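Local coordinates for protein putative methyltransferase (Porphyromonas gingivalis, PDB 3LL7) that is a putative methyltransferase whose substrate is not established, and which probably transfers a methyl group from S-adenosylmethionine, at residues 83-87 / 238-242; 227-233 / 257-263. One frame throughout, in Å; residues are numbered along the deposited sequence.

Interaction 1: residues 83-87 / 238-242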
loop_
_atom_site.group_PDB
_atom_site.type_symbol
_atom_site.label_atom_id
_atom_site.label_comp_id
_atom_site.label_asym_id
_atom_site.label_seq_id
_atom_site.Cartn_x
_atom_site.Cartn_y
_atom_site.Cartn_z
ATOM N N THR A 83 -4.566 3.239 3.187
ATOM C CA THR A 83 -3.350 3.922 2.738
ATOM C C THR A 83 -3.642 5.344 2.305
ATOM O O THR A 83 -2.839 6.256 2.564
ATOM C CB THR A 83 -2.644 3.182 1.597
ATOM O OG1 THR A 83 -3.559 2.975 0.505
ATOM C CG2 THR A 83 -2.131 1.844 2.097
ATOM N N SER A 84 -4.799 5.548 1.660
ATOM C CA SER A 84 -5.164 6.899 1.258
ATOM C C SER A 84 -5.121 7.785 2.489
ATOM O O SER A 84 -4.509 8.819 2.451
ATOM C CB SER A 84 -6.537 6.955 0.597
ATOM O OG SER A 84 -7.558 6.765 1.558
ATOM N N SER A 85 -5.719 7.360 3.601
ATOM C CA SER A 85 -5.710 8.212 4.814
ATOM C C SER A 85 -4.368 8.447 5.525
ATOM O O SER A 85 -4.195 9.475 6.201
ATOM C CB SER A 85 -6.789 7.784 5.819
ATOM O OG SER A 85 -6.860 6.369 5.984
ATOM N N TYR A 86 -3.432 7.495 5.425
ATOM C CA TYR A 86 -2.065 7.696 5.942
ATOM C C TYR A 86 -1.385 8.895 5.292
ATOM O O TYR A 86 -0.641 9.627 5.933
ATOM C CB TYR A 86 -1.206 6.454 5.667
ATOM C CG TYR A 86 0.249 6.577 6.102
ATOM C CD1 TYR A 86 0.614 6.452 7.444
ATOM C CD2 TYR A 86 1.263 6.806 5.160
ATOM C CE1 TYR A 86 1.937 6.554 7.847
ATOM C CE2 TYR A 86 2.585 6.889 5.546
ATOM C CZ TYR A 86 2.916 6.779 6.892
ATOM O OH TYR A 86 4.198 6.857 7.280
ATOM N N LYS A 87 -1.636 9.076 4.001
ATOM C CA LYS A 87 -1.106 10.216 3.252
ATOM C C LYS A 87 -1.478 11.552 3.876
ATOM O O LYS A 87 -0.726 12.525 3.735
ATOM C CB LYS A 87 -1.630 10.228 1.814
ATOM C CG LYS A 87 -1.108 9.098 0.960
ATOM C CD LYS A 87 -1.904 9.062 -0.351
ATOM C CE LYS A 87 -1.555 7.811 -1.135
ATOM N NZ LYS A 87 -2.222 6.587 -0.597
ATOM N N LYS A 238 1.667 -1.900 0.089
ATOM C CA LYS A 238 0.681 -1.290 -0.812
ATOM C C LYS A 238 1.290 -0.193 -1.661
ATOM O O LYS A 238 0.884 0.002 -2.826
ATOM C CB LYS A 238 -0.484 -0.690 -0.001
ATOM C CG LYS A 238 -1.412 -1.705 0.665
ATOM C CD LYS A 238 -2.002 -2.673 -0.343
ATOM C CE LYS A 238 -3.043 -3.561 0.303
ATOM N NZ LYS A 238 -3.580 -4.524 -0.699
ATOM N N GLU A 239 2.257 0.543 -1.111
ATOM C CA GLU A 239 2.840 1.646 -1.855
ATOM C C GLU A 239 4.160 2.111 -1.236
ATOM O O GLU A 239 4.438 1.860 -0.075
ATOM C CB GLU A 239 1.859 2.835 -1.917
ATOM C CG GLU A 239 1.522 3.434 -0.575
ATOM C CD GLU A 239 0.216 4.253 -0.591
ATOM O OE1 GLU A 239 -0.794 3.780 -1.165
ATOM O OE2 GLU A 239 0.200 5.352 0.005
ATOM N N LEU A 240 4.958 2.802 -2.032
ATOM C CA LEU A 240 6.059 3.574 -1.499
ATOM C C LEU A 240 5.655 5.040 -1.653
ATOM O O LEU A 240 4.961 5.410 -2.610
ATOM C CB LEU A 240 7.335 3.330 -2.288
ATOM C CG LEU A 240 7.814 1.925 -2.583
ATOM C CD1 LEU A 240 9.281 2.048 -2.912
ATOM C CD2 LEU A 240 7.606 0.935 -1.435
ATOM N N LEU A 241 6.060 5.872 -0.708
ATOM C CA LEU A 241 5.760 7.286 -0.822
ATOM C C LEU A 241 7.066 8.008 -0.690
ATOM O O LEU A 241 7.861 7.715 0.212
ATOM C CB LEU A 241 4.820 7.700 0.294
ATOM C CG LEU A 241 3.416 7.146 0.214
ATOM C CD1 LEU A 241 2.690 7.385 1.532
ATOM C CD2 LEU A 241 2.663 7.847 -0.929
ATOM N N VAL A 242 7.323 8.922 -1.616
ATOM C CA VAL A 242 8.560 9.685 -1.565
ATOM C C VAL A 242 8.205 11.159 -1.488
ATOM O O VAL A 242 7.312 11.608 -2.202
ATOM C CB VAL A 242 9.381 9.431 -2.825
ATOM C CG1 VAL A 242 10.660 10.186 -2.750
ATOM C CG2 VAL A 242 9.682 7.938 -2.987
#

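Interaction 2: residues 227-233 / 257-263. With FMT (formic acid), chain E; FMT (formic acid), chain I.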
loop_
_atom_site.group_PDB
_atom_site.type_symbol
_atom_site.label_atom_id
_atom_site.label_comp_id
_atom_site.label_asym_id
_atom_site.label_seq_id
_atom_site.Cartn_x
_atom_site.Cartn_y
_atom_site.Cartn_z
ATOM N N GLU A 227 12.475 11.997 2.354
ATOM C CA GLU A 227 12.047 10.796 3.093
ATOM C C GLU A 227 11.387 9.817 2.134
ATOM O O GLU A 227 10.783 10.234 1.145
ATOM C CB GLU A 227 11.099 11.143 4.262
ATOM C CG GLU A 227 9.859 11.986 3.888
ATOM C CD GLU A 227 9.017 12.388 5.105
ATOM O OE1 GLU A 227 8.960 11.646 6.098
ATOM O OE2 GLU A 227 8.413 13.475 5.079
ATOM N N LEU A 228 11.472 8.516 2.434
ATOM C CA LEU A 228 10.795 7.492 1.644
ATOM C C LEU A 228 10.053 6.579 2.634
ATOM O O LEU A 228 10.632 6.120 3.614
ATOM C CB LEU A 228 11.833 6.716 0.796
ATOM C CG LEU A 228 11.308 5.682 -0.207
ATOM C CD1 LEU A 228 12.283 5.421 -1.334
ATOM C CD2 LEU A 228 10.959 4.327 0.529
ATOM N N HIS A 229 8.768 6.344 2.397
ATOM C CA HIS A 229 7.977 5.533 3.315
ATOM C C HIS A 229 7.576 4.247 2.597
ATOM O O HIS A 229 7.078 4.305 1.453
ATOM C CB HIS A 229 6.706 6.277 3.722
ATOM C CG HIS A 229 6.953 7.450 4.624
ATOM N ND1 HIS A 229 6.206 7.676 5.757
ATOM C CD2 HIS A 229 7.862 8.453 4.565
ATOM C CE1 HIS A 229 6.644 8.767 6.360
ATOM N NE2 HIS A 229 7.651 9.255 5.656
ATOM N N VAL A 230 7.770 3.105 3.256
ATOM C CA VAL A 230 7.312 1.826 2.713
ATOM C C VAL A 230 6.068 1.466 3.495
ATOM O O VAL A 230 6.135 1.285 4.733
ATOM C CB VAL A 230 8.379 0.709 2.870
ATOM C CG1 VAL A 230 7.833 -0.630 2.339
ATOM C CG2 VAL A 230 9.666 1.130 2.164
ATOM N N VAL A 231 4.921 1.491 2.825
ATOM C CA VAL A 231 3.646 1.417 3.576
ATOM C C VAL A 231 2.914 0.099 3.324
ATOM O O VAL A 231 2.478 -0.174 2.185
ATOM C CB VAL A 231 2.724 2.618 3.215
ATOM C CG1 VAL A 231 1.419 2.575 4.020
ATOM C CG2 VAL A 231 3.467 3.968 3.442
ATOM N N ALA A 232 2.768 -0.704 4.373
ATOM C CA ALA A 232 1.984 -1.930 4.283
ATOM C C ALA A 232 0.612 -1.754 4.963
ATOM O O ALA A 232 0.489 -0.977 5.924
ATOM C CB ALA A 232 2.732 -3.092 4.902
ATOM N N ALA A 233 -0.384 -2.450 4.418
ATOM C CA ALA A 233 -1.761 -2.558 4.959
ATOM C C ALA A 233 -2.306 -3.925 4.554
ATOM O O ALA A 233 -1.971 -4.444 3.482
ATOM C CB ALA A 233 -2.647 -1.448 4.409
ATOM N N PRO A 257 16.088 9.238 5.176
ATOM C CA PRO A 257 15.288 8.459 6.126
ATOM C C PRO A 257 14.237 7.583 5.431
ATOM O O PRO A 257 13.404 8.090 4.675
ATOM C CB PRO A 257 14.565 9.535 6.955
ATOM C CG PRO A 257 15.411 10.770 6.811
ATOM C CD PRO A 257 15.982 10.688 5.430
ATOM N N ILE A 258 14.291 6.283 5.704
ATOM C CA ILE A 258 13.321 5.309 5.217
ATOM C C ILE A 258 12.409 4.939 6.370
ATOM O O ILE A 258 12.887 4.493 7.435
ATOM C CB ILE A 258 14.024 4.057 4.665
ATOM C CG1 ILE A 258 15.005 4.463 3.534
ATOM C CG2 ILE A 258 13.023 3.041 4.138
ATOM C CD1 ILE A 258 16.020 3.374 3.209
ATOM N N HIS A 259 11.099 5.091 6.151
ATOM C CA HIS A 259 10.101 4.715 7.147
ATOM C C HIS A 259 9.408 3.426 6.730
ATOM O O HIS A 259 8.784 3.376 5.647
ATOM C CB HIS A 259 9.005 5.784 7.232
ATOM C CG HIS A 259 9.467 7.103 7.759
ATOM N ND1 HIS A 259 10.572 7.770 7.274
ATOM C CD2 HIS A 259 8.949 7.885 8.734
ATOM C CE1 HIS A 259 10.713 8.912 7.928
ATOM N NE2 HIS A 259 9.738 9.003 8.814
ATOM N N ALA A 260 9.463 2.407 7.590
ATOM C CA ALA A 260 8.784 1.150 7.289
ATOM C C ALA A 260 7.613 1.070 8.213
ATOM O O ALA A 260 7.778 1.122 9.445
ATOM C CB ALA A 260 9.748 -0.062 7.480
ATOM N N ILE A 261 6.413 0.984 7.644
ATOM C CA ILE A 261 5.251 0.998 8.519
ATOM C C ILE A 261 4.220 -0.027 8.114
ATOM O O ILE A 261 3.976 -0.229 6.931
ATOM C CB ILE A 261 4.652 2.388 8.667
ATOM C CG1 ILE A 261 3.710 2.428 9.919
ATOM C CG2 ILE A 261 4.002 2.821 7.377
ATOM C CD1 ILE A 261 3.545 3.828 10.538
ATOM N N ASN A 262 3.637 -0.676 9.108
ATOM C CA ASN A 262 2.643 -1.687 8.854
ATOM C C ASN A 262 1.366 -1.188 9.475
ATOM O O ASN A 262 1.229 -1.247 10.684
ATOM C CB ASN A 262 3.073 -3.037 9.484
ATOM C CG ASN A 262 2.159 -4.180 9.111
ATOM O OD1 ASN A 262 1.675 -4.255 7.987
ATOM N ND2 ASN A 262 1.917 -5.102 10.065
ATOM N N LEU A 263 0.440 -0.686 8.655
ATOM C CA LEU A 263 -0.818 -0.108 9.172
ATOM C C LEU A 263 -1.771 -1.191 9.673
ATOM O O LEU A 263 -1.972 -2.194 8.995
ATOM C CB LEU A 263 -1.504 0.763 8.105
ATOM C CG LEU A 263 -0.601 1.858 7.544
ATOM C CD1 LEU A 263 -1.277 2.617 6.388
ATOM C CD2 LEU A 263 -0.105 2.803 8.653
HETATM C C FMT E . 5.974 -1.100 12.180
HETATM O O1 FMT E . 7.121 -0.815 11.779
HETATM O O2 FMT E . 4.922 -0.491 11.913
HETATM C C FMT I . 3.191 -4.607 13.197
HETATM O O1 FMT I . 4.137 -4.202 13.872
HETATM O O2 FMT I . 3.209 -5.687 12.615
#

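Interaction 1: residues 83-87 / 238-242
Lys87 folds its side chain back along helix 81-86 toward Thr83 to meet the carboxylate of Glu239, which rises from the strand beneath. The chain runs extended as far as CE and then turns (chi4 77°), bringing NZ to 2.8 Å from Glu239 OE2 on the syn lone pair of that oxygen; this is the salt bridge of the contact. A weaker bond joins Lys87 NZ to Glu239 OE1 at 3.2 Å, and another weak one reaches the carbonyl oxygen of Thr83. Asp107 is a further, long and weak partner of the ammonium group. The Thr83 and Glu239 side chains run past each other in opposite directions; OG1 of Thr83 makes a weak approach to OE1 of Glu239 at 3.3 Å, its proton perhaps going elsewhere, while CG2 of Thr83 rests on CB of Lys238 at 3.7 Å. A classic beta bulge opposite Val231 lets the consecutive Lys238 and Glu239 both turn CB toward the helix. Lys238 takes its ammonium group to Glu236. Leu241 puts CD1 against the edge of the Tyr86 ring, 3.9 Å from CD2; the Tyr86 hydroxyl bonds to His229. Lys87 and Glu239 are both buried, so their opposite charges probably keep each other ionised, tying helix to strand.

Interaction 2: residues 227-233 / 257-263
Strands 227-233 and 258-263 run parallel, their axes 15° apart, and six backbone hydrogen bonds join segments 227-233 and 257-263, from Leu228 N to Pro257 O through to Leu263 N to Ala232 O. His229 and His259 sit abreast on one face of the sheet in an offset stack, ring centroids 3.9 Å apart and planes at 11°. Both carry CG anti to the carbonyl carbon (chi1 -71° in His229, nearly the same in His259), which lays one ring over the other. CB of His259 also lies over the His229 face as a CH-pi contact. The His229 ring is fixed in rotation from two sides: NE2 gives a straight bond of 2.8 Å to OE1 of Glu227, met from above the carboxylate plane, and ND1 bonds to the Tyr86 hydroxyl. Along the same face, CG1 of Val231 packs on CD1 of Leu263 at 3.6 Å. On the other, OD1 of Asn262 approaches CB of Ala232 at 3.5 Å. Asn262 binds two formic acids, likely picked up from the crystallisation medium, one through ND2, one through its backbone N on the edge away from 227-233. Helix 81-86 covers Val231, Ile261 and Leu263 through Tyr86, helix 299-304 packs on Val230 and Ala232, and strand 236-244 pairs antiparallel with the far edge of 227-233.

Interactions 1 and 2 have centres about 8 Å apart and belong to one mixed sheet, in which strand 225-233 lies between strands 236-244 and 258-263. Along the chain the order is 83-87, 227-233, 238-242, 257-263, so the two pairings interleave. Interaction 1 lays helix 81-86 over a face of this sheet, whereas interaction 2 is strand pairing within it; Tyr86 is the residue that joins them. Across the sheet the strands run 144-149, 117-122, 96-99, 166-173, 204-209, 236-244, 225-233, with 236-244 antiparallel to both neighbours. This 3-2-1-4-5-7-6 order is consistent with a class I methyltransferase fold, to which 258-263 adds a strand beyond 225-233.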